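Local structure of NAD(P)H-FMN oxidoreductase (Bacillus subtilis, 5LVA) at residues A[101-106]-A[126-131]; A[64-69]-A[105-110]. The protein binds flavin mononucleotide in a flavodoxin-like fold and probably passes electrons from NAD(P)H to flavin or quinone acceptors. All coordinates share one frame; numbering follows the deposited sequence.

Interactions 1 and 2 show how one strand can serve both the core and the cofactor site of a flavodoxin-like fold. Their centres lie about 10 Å apart, and they share Val105 and Ser106 of strand 100-106. Along the chain, residues 64-69 come first, then strand 100-106 and the residues that follow it, to 110, and last the helical residues 126-131. Strands 59-65 and 100-106 are neighbours in the parallel sheet, and the ring of Phe64 links the contacts by packing on both Val103 and Phe131. Interaction 1 joins the strand to the helical residues 126-131; interaction 2 shapes the loops beyond the strand ends, where FMN is held.

Interaction 1. Residues A[101-106]-A[126-131]; sequences FMVAVS and ELLRPF. With FMN (flavin mononucleotide), chain C.
Leu128 lays its CD1 methyl against two valines of the strand, with CG1 of Val103 4.0 Å from Leu128 CD1 and CG1 of Val105 4.2 Å from it. With Val103 the meeting is tip to tip, methyl against methyl. Val103 divides its branches between two partners: CG1, anti to the backbone N (chi1 170°), goes to Leu128, while CG2 rests on Phe131, 4.2 Å from its CB. Phe131 therefore offers the root of its side chain to the strand, and its ring leads away to meet the ring of Phe64. Near the start of the strand Phe101 swings its ring toward the helix, CG standing anti to the backbone N (chi1 -180°). Its CZ comes within 3.5 Å of Phe131 O at an oblique approach, and CE1 brushes CB of Phe131.

Leu128 sits at a break, just after helix 124-127 and at the N-cap of helix 129-138. Its carbonyl O accepts a bond from Phe131 N at 3.0 Å, so the two residues that press on the strand are joined through the first turn of the second helix. At the far end of the strand Ser106 OG is hydrogen-bonded to the ribityl O4' of FMN at 2.8 Å.

The contact is buried and, apart from the carbonyl O of Phe131, built of apolar side chains, part of the hydrophobic layer between sheet and helices. Strand 100-106 lies between strands 59-65 and 141-148; Phe131 of helix 129-138 meets Phe101 and Val103, Leu128 just before it meets Val103 and Val105, while Met102 and Ala104 meet helix 156-171 on the opposite face.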
loop_
_atom_site.group_PDB
_atom_site.type_symbol
_atom_site.label_atom_id
_atom_site.label_comp_id
_atom_site.label_asym_id
_atom_site.label_seq_id
_atom_site.Cartn_x
_atom_site.Cartn_y
_atom_site.Cartn_z
ATOM N N PHE A 101 -6.065 -1.652 -7.601
ATOM C CA PHE A 101 -5.883 -1.377 -6.188
ATOM C C PHE A 101 -5.005 -2.483 -5.643
ATOM O O PHE A 101 -5.372 -3.637 -5.712
ATOM C CB PHE A 101 -7.253 -1.340 -5.502
ATOM C CG PHE A 101 -7.235 -1.058 -4.013
ATOM C CD1 PHE A 101 -6.591 -1.900 -3.119
ATOM C CD2 PHE A 101 -7.985 -0.006 -3.498
ATOM C CE1 PHE A 101 -6.625 -1.644 -1.765
ATOM C CE2 PHE A 101 -8.035 0.243 -2.135
ATOM C CZ PHE A 101 -7.351 -0.568 -1.276
ATOM N N MET A 102 -3.839 -2.160 -5.110
ATOM C CA MET A 102 -3.064 -3.208 -4.483
ATOM C C MET A 102 -2.363 -2.735 -3.209
ATOM O O MET A 102 -2.184 -1.548 -2.974
ATOM C CB MET A 102 -2.072 -3.805 -5.483
ATOM C CG MET A 102 -0.703 -3.201 -5.553
ATOM S SD MET A 102 0.486 -4.386 -6.249
ATOM C CE MET A 102 0.583 -5.467 -4.855
ATOM N N VAL A 103 -2.027 -3.699 -2.367
ATOM C CA VAL A 103 -1.384 -3.439 -1.097
ATOM C C VAL A 103 0.013 -4.015 -1.133
ATOM O O VAL A 103 0.203 -5.120 -1.591
ATOM C CB VAL A 103 -2.190 -4.060 0.087
ATOM C CG1 VAL A 103 -1.387 -4.012 1.390
ATOM C CG2 VAL A 103 -3.505 -3.353 0.247
ATOM N N ALA A 104 0.990 -3.260 -0.657
ATOM C CA ALA A 104 2.340 -3.788 -0.481
ATOM C C ALA A 104 2.710 -3.640 0.978
ATOM O O ALA A 104 2.870 -2.541 1.463
ATOM C CB ALA A 104 3.338 -3.067 -1.377
ATOM N N VAL A 105 2.840 -4.748 1.682
ATOM C CA VAL A 105 2.940 -4.683 3.123
ATOM C C VAL A 105 4.089 -5.547 3.614
ATOM O O VAL A 105 4.358 -6.620 3.090
ATOM C CB VAL A 105 1.599 -5.106 3.789
ATOM C CG1 VAL A 105 1.212 -6.525 3.396
ATOM C CG2 VAL A 105 1.661 -4.976 5.289
ATOM N N SER A 106 4.805 -5.039 4.597
ATOM C CA SER A 106 5.893 -5.780 5.181
ATOM C C SER A 106 5.503 -6.211 6.593
ATOM O O SER A 106 4.842 -5.470 7.310
ATOM C CB SER A 106 7.161 -4.933 5.190
ATOM O OG SER A 106 6.948 -3.746 5.921
ATOM N N GLU A 126 -6.753 -12.741 5.029
ATOM C CA GLU A 126 -7.788 -12.512 6.020
ATOM C C GLU A 126 -7.586 -11.185 6.736
ATOM O O GLU A 126 -8.525 -10.442 6.963
ATOM C CB GLU A 126 -7.816 -13.651 7.044
ATOM C CG GLU A 126 -8.152 -15.025 6.479
ATOM C CD GLU A 126 -7.983 -16.112 7.511
ATOM O OE1 GLU A 126 -8.752 -16.118 8.494
ATOM O OE2 GLU A 126 -7.068 -16.948 7.357
ATOM N N LEU A 127 -6.350 -10.900 7.111
ATOM C CA LEU A 127 -6.044 -9.705 7.878
ATOM C C LEU A 127 -6.231 -8.434 7.050
ATOM O O LEU A 127 -6.646 -7.408 7.562
ATOM C CB LEU A 127 -4.635 -9.813 8.428
ATOM C CG LEU A 127 -4.495 -10.901 9.495
ATOM C CD1 LEU A 127 -3.068 -11.044 9.984
ATOM C CD2 LEU A 127 -5.415 -10.622 10.676
ATOM N N LEU A 128 -5.959 -8.513 5.760
ATOM C CA LEU A 128 -6.092 -7.344 4.916
ATOM C C LEU A 128 -7.500 -7.110 4.408
ATOM O O LEU A 128 -7.714 -6.283 3.526
ATOM C CB LEU A 128 -5.144 -7.442 3.721
ATOM C CG LEU A 128 -3.640 -7.377 3.989
ATOM C CD1 LEU A 128 -2.851 -7.450 2.696
ATOM C CD2 LEU A 128 -3.300 -6.123 4.763
ATOM N N ARG A 129 -8.476 -7.816 4.959
ATOM C CA ARG A 129 -9.818 -7.731 4.400
ATOM C C ARG A 129 -10.460 -6.347 4.453
ATOM O O ARG A 129 -11.221 -6.013 3.548
ATOM C CB ARG A 129 -10.763 -8.729 5.066
ATOM C CG ARG A 129 -11.793 -9.234 4.076
ATOM C CD ARG A 129 -12.347 -10.538 4.442
ATOM N NE ARG A 129 -11.517 -11.719 4.248
ATOM C CZ ARG A 129 -11.101 -12.186 3.081
ATOM N NH1 ARG A 129 -11.324 -11.511 1.975
ATOM N NH2 ARG A 129 -10.402 -13.304 3.036
ATOM N N PRO A 130 -10.187 -5.547 5.505
ATOM C CA PRO A 130 -10.726 -4.184 5.421
ATOM C C PRO A 130 -10.323 -3.441 4.148
ATOM O O PRO A 130 -11.127 -2.697 3.602
ATOM C CB PRO A 130 -10.130 -3.505 6.653
ATOM C CG PRO A 130 -9.996 -4.587 7.620
ATOM C CD PRO A 130 -9.617 -5.809 6.839
ATOM N N PHE A 131 -9.106 -3.663 3.670
ATOM C CA PHE A 131 -8.634 -2.928 2.508
ATOM C C PHE A 131 -9.275 -3.447 1.239
ATOM O O PHE A 131 -9.566 -2.674 0.339
ATOM C CB PHE A 131 -7.107 -2.981 2.416
ATOM C CG PHE A 131 -6.424 -2.381 3.601
ATOM C CD1 PHE A 131 -6.344 -1.011 3.742
ATOM C CD2 PHE A 131 -5.883 -3.179 4.585
ATOM C CE1 PHE A 131 -5.741 -0.448 4.819
ATOM C CE2 PHE A 131 -5.274 -2.609 5.677
ATOM C CZ PHE A 131 -5.200 -1.239 5.789
HETATM N N1 FMN C . 4.792 -7.326 12.420
HETATM C C2 FMN C . 3.867 -8.326 12.189
HETATM O O2 FMN C . 4.188 -9.336 11.572
HETATM N N3 FMN C . 2.575 -8.204 12.635
HETATM C C4 FMN C . 2.184 -7.093 13.327
HETATM O O4 FMN C . 1.019 -7.025 13.700
HETATM C C4A FMN C . 3.113 -6.077 13.573
HETATM N N5 FMN C . 2.747 -4.949 14.262
HETATM C C5A FMN C . 3.653 -3.945 14.505
HETATM C C6 FMN C . 3.247 -2.817 15.202
HETATM C C7 FMN C . 4.121 -1.781 15.454
HETATM C C7M FMN C . 3.643 -0.574 16.213
HETATM C C8 FMN C . 5.437 -1.889 15.000
HETATM C C8M FMN C . 6.426 -0.789 15.246
HETATM C C9 FMN C . 5.841 -3.022 14.305
HETATM C C9A FMN C . 4.953 -4.051 14.043
HETATM N N10 FMN C . 5.343 -5.191 13.351
HETATM C C10 FMN C . 4.419 -6.197 13.115
HETATM C "C1'" FMN C . 6.739 -5.312 12.805
HETATM C "C2'" FMN C . 6.667 -4.545 11.460
HETATM O "O2'" FMN C . 5.699 -5.119 10.586
HETATM C "C3'" FMN C . 8.006 -4.297 10.745
HETATM O "O3'" FMN C . 8.731 -3.454 11.606
HETATM C "C4'" FMN C . 7.787 -3.624 9.376
HETATM O "O4'" FMN C . 6.934 -4.429 8.622
HETATM C "C5'" FMN C . 8.968 -3.380 8.445
HETATM O "O5'" FMN C . 9.711 -2.280 8.898
HETATM P P FMN C . 10.341 -1.073 8.039
HETATM O O1P FMN C . 10.013 0.106 8.880
HETATM O O2P FMN C . 11.807 -1.310 7.904
HETATM O O3P FMN C . 9.775 -0.812 6.688
#

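Interaction 2. Residues A[64-69]-A[105-110]; sequences FPLYWY and VSAGAP. With FMN (flavin mononucleotide), chain C.
Val105 CG2 is the apolar centre, set between Phe64 and Leu66 of the neighbouring segment 64-69: Phe64 brings CE2 of its ring to 3.8 Å from it, and Leu66 CB lies 3.7 Å from the same methyl. Leu66 carries CG anti to the backbone N (chi1 -162°), which places CD1 beside Val105 as well and sends CD2 to Ala107, 3.8 Å from its CB and beneath N3 of the flavin.

Around this core the parallel strands pair in register. Leu66 N gives Ser106 O a nearly straight bond (2.8 Å, 168° at the hydrogen), whereas the bond from Ser106 N to Phe64 O is weak. Past these pairs the two loops diverge and grip FMN mainly through backbone atoms. Leu66 O accepts from the ribityl O2', and Trp68 N donates to flavin N5 at 2.9 Å. From the other loop Gly108 N reaches N1 at 3.0 Å and Ala109 N reaches O2 at 3.0 Å, holding the pyrimidine edge.

Aromatic rings complete the grip. Tyr69 sets a face over O4, its centre above the oxygen, and Tyr67 lies along the dimethylbenzene end, its ring inclined to the flavin, with the methyl C7M over one face toward the rim and CD1 3.4 Å from C8. With an alanine in place of Tyr67, the dimethylbenzene end would probably lose the ring that lies along one side of it, leaving the flavin freer to tilt.

These loops follow the carboxyl ends of strands 59-65 and 100-106, which helix 73-82 connects in a beta-alpha-beta unit; helix 17-23 touches Pro65 and Ser106, and strand 141-148 flanks Val105 on its other side.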
loop_
_atom_site.group_PDB
_atom_site.type_symbol
_atom_site.label_atom_id
_atom_site.label_comp_id
_atom_site.label_asym_id
_atom_site.label_seq_id
_atom_site.Cartn_x
_atom_site.Cartn_y
_atom_site.Cartn_z
ATOM N N PHE A 64 2.951 0.063 3.149
ATOM C CA PHE A 64 3.080 0.355 4.564
ATOM C C PHE A 64 3.628 -0.831 5.314
ATOM O O PHE A 64 3.619 -1.932 4.802
ATOM C CB PHE A 64 1.727 0.780 5.155
ATOM C CG PHE A 64 0.596 -0.201 4.918
ATOM C CD1 PHE A 64 -0.197 -0.105 3.788
ATOM C CD2 PHE A 64 0.305 -1.190 5.848
ATOM C CE1 PHE A 64 -1.227 -0.974 3.588
ATOM C CE2 PHE A 64 -0.723 -2.059 5.649
ATOM C CZ PHE A 64 -1.492 -1.959 4.519
ATOM N N PRO A 65 4.159 -0.603 6.519
ATOM C CA PRO A 65 4.478 -1.752 7.358
ATOM C C PRO A 65 3.228 -2.240 8.066
ATOM O O PRO A 65 2.353 -1.434 8.372
ATOM C CB PRO A 65 5.487 -1.189 8.356
ATOM C CG PRO A 65 5.102 0.227 8.485
ATOM C CD PRO A 65 4.676 0.648 7.100
ATOM N N LEU A 66 3.148 -3.540 8.316
ATOM C CA LEU A 66 2.068 -4.102 9.094
ATOM C C LEU A 66 2.229 -3.729 10.550
ATOM O O LEU A 66 3.146 -4.195 11.220
ATOM C CB LEU A 66 2.030 -5.622 8.956
ATOM C CG LEU A 66 0.738 -6.321 9.358
ATOM C CD1 LEU A 66 -0.344 -5.949 8.374
ATOM C CD2 LEU A 66 0.945 -7.808 9.399
ATOM N N TYR A 67 1.319 -2.889 11.022
ATOM C CA TYR A 67 1.260 -2.482 12.409
ATOM C C TYR A 67 -0.020 -3.002 13.017
ATOM O O TYR A 67 -1.092 -2.632 12.560
ATOM C CB TYR A 67 1.289 -0.960 12.545
ATOM C CG TYR A 67 2.613 -0.291 12.306
ATOM C CD1 TYR A 67 3.784 -1.023 12.136
ATOM C CD2 TYR A 67 2.696 1.082 12.273
ATOM C CE1 TYR A 67 4.989 -0.395 11.931
ATOM C CE2 TYR A 67 3.888 1.713 12.069
ATOM C CZ TYR A 67 5.037 0.986 11.900
ATOM O OH TYR A 67 6.226 1.677 11.695
ATOM N N TRP A 68 0.096 -3.824 14.055
ATOM C CA TRP A 68 -1.048 -4.507 14.683
ATOM C C TRP A 68 -2.054 -5.013 13.644
ATOM O O TRP A 68 -3.256 -4.768 13.727
ATOM C CB TRP A 68 -1.706 -3.599 15.726
ATOM C CG TRP A 68 -0.781 -3.405 16.885
ATOM C CD1 TRP A 68 -0.077 -2.281 17.196
ATOM C CD2 TRP A 68 -0.390 -4.398 17.842
ATOM N NE1 TRP A 68 0.706 -2.500 18.303
ATOM C CE2 TRP A 68 0.540 -3.793 18.715
ATOM C CE3 TRP A 68 -0.739 -5.736 18.051
ATOM C CZ2 TRP A 68 1.113 -4.476 19.784
ATOM C CZ3 TRP A 68 -0.168 -6.415 19.103
ATOM C CH2 TRP A 68 0.745 -5.790 19.961
ATOM N N TYR A 69 -1.501 -5.710 12.654
ATOM C CA TYR A 69 -2.242 -6.405 11.614
ATOM C C TYR A 69 -3.044 -5.435 10.767
ATOM O O TYR A 69 -3.901 -5.824 9.989
ATOM C CB TYR A 69 -3.117 -7.489 12.246
ATOM C CG TYR A 69 -2.316 -8.334 13.206
ATOM C CD1 TYR A 69 -1.477 -9.335 12.746
ATOM C CD2 TYR A 69 -2.353 -8.086 14.580
ATOM C CE1 TYR A 69 -0.712 -10.077 13.629
ATOM C CE2 TYR A 69 -1.604 -8.824 15.462
ATOM C CZ TYR A 69 -0.785 -9.814 14.983
ATOM O OH TYR A 69 -0.042 -10.549 15.863
ATOM N N VAL A 105 2.840 -4.748 1.682
ATOM C CA VAL A 105 2.940 -4.683 3.123
ATOM C C VAL A 105 4.089 -5.547 3.614
ATOM O O VAL A 105 4.358 -6.620 3.090
ATOM C CB VAL A 105 1.599 -5.106 3.789
ATOM C CG1 VAL A 105 1.212 -6.525 3.396
ATOM C CG2 VAL A 105 1.661 -4.976 5.289
ATOM N N SER A 106 4.805 -5.039 4.597
ATOM C CA SER A 106 5.893 -5.780 5.181
ATOM C C SER A 106 5.503 -6.211 6.593
ATOM O O SER A 106 4.842 -5.470 7.310
ATOM C CB SER A 106 7.161 -4.933 5.190
ATOM O OG SER A 106 6.948 -3.746 5.921
ATOM N N ALA A 107 5.903 -7.409 6.995
ATOM C CA ALA A 107 5.526 -7.885 8.316
ATOM C C ALA A 107 6.720 -8.460 9.046
ATOM O O ALA A 107 7.555 -9.115 8.445
ATOM C CB ALA A 107 4.419 -8.920 8.211
ATOM N N GLY A 108 6.792 -8.204 10.346
ATOM C CA GLY A 108 7.887 -8.692 11.159
ATOM C C GLY A 108 7.930 -10.199 11.315
ATOM O O GLY A 108 8.996 -10.807 11.280
ATOM N N ALA A 109 6.760 -10.801 11.473
ATOM C CA ALA A 109 6.650 -12.223 11.754
ATOM C C ALA A 109 6.932 -13.070 10.512
ATOM O O ALA A 109 6.878 -12.580 9.383
ATOM C CB ALA A 109 5.279 -12.517 12.320
ATOM N N PRO A 110 7.253 -14.352 10.714
ATOM C CA PRO A 110 7.514 -15.192 9.550
ATOM C C PRO A 110 6.225 -15.549 8.820
ATOM O O PRO A 110 5.149 -15.396 9.384
ATOM C CB PRO A 110 8.153 -16.442 10.151
ATOM C CG PRO A 110 8.383 -16.131 11.580
ATOM C CD PRO A 110 7.407 -15.104 11.963
HETATM N N1 FMN C . 4.792 -7.326 12.420
HETATM C C2 FMN C . 3.867 -8.326 12.189
HETATM O O2 FMN C . 4.188 -9.336 11.572
HETATM N N3 FMN C . 2.575 -8.204 12.635
HETATM C C4 FMN C . 2.184 -7.093 13.327
HETATM O O4 FMN C . 1.019 -7.025 13.700
HETATM C C4A FMN C . 3.113 -6.077 13.573
HETATM N N5 FMN C . 2.747 -4.949 14.262
HETATM C C5A FMN C . 3.653 -3.945 14.505
HETATM C C6 FMN C . 3.247 -2.817 15.202
HETATM C C7 FMN C . 4.121 -1.781 15.454
HETATM C C7M FMN C . 3.643 -0.574 16.213
HETATM C C8 FMN C . 5.437 -1.889 15.000
HETATM C C8M FMN C . 6.426 -0.789 15.246
HETATM C C9 FMN C . 5.841 -3.022 14.305
HETATM C C9A FMN C . 4.953 -4.051 14.043
HETATM N N10 FMN C . 5.343 -5.191 13.351
HETATM C C10 FMN C . 4.419 -6.197 13.115
HETATM C "C1'" FMN C . 6.739 -5.312 12.805
HETATM C "C2'" FMN C . 6.667 -4.545 11.460
HETATM O "O2'" FMN C . 5.699 -5.119 10.586
HETATM C "C3'" FMN C . 8.006 -4.297 10.745
HETATM O "O3'" FMN C . 8.731 -3.454 11.606
HETATM C "C4'" FMN C . 7.787 -3.624 9.376
HETATM O "O4'" FMN C . 6.934 -4.429 8.622
HETATM C "C5'" FMN C . 8.968 -3.380 8.445
HETATM O "O5'" FMN C . 9.711 -2.280 8.898
HETATM P P FMN C . 10.341 -1.073 8.039
HETATM O O1P FMN C . 10.013 0.106 8.880
HETATM O O2P FMN C . 11.807 -1.310 7.904
HETATM O O3P FMN C . 9.775 -0.812 6.688
#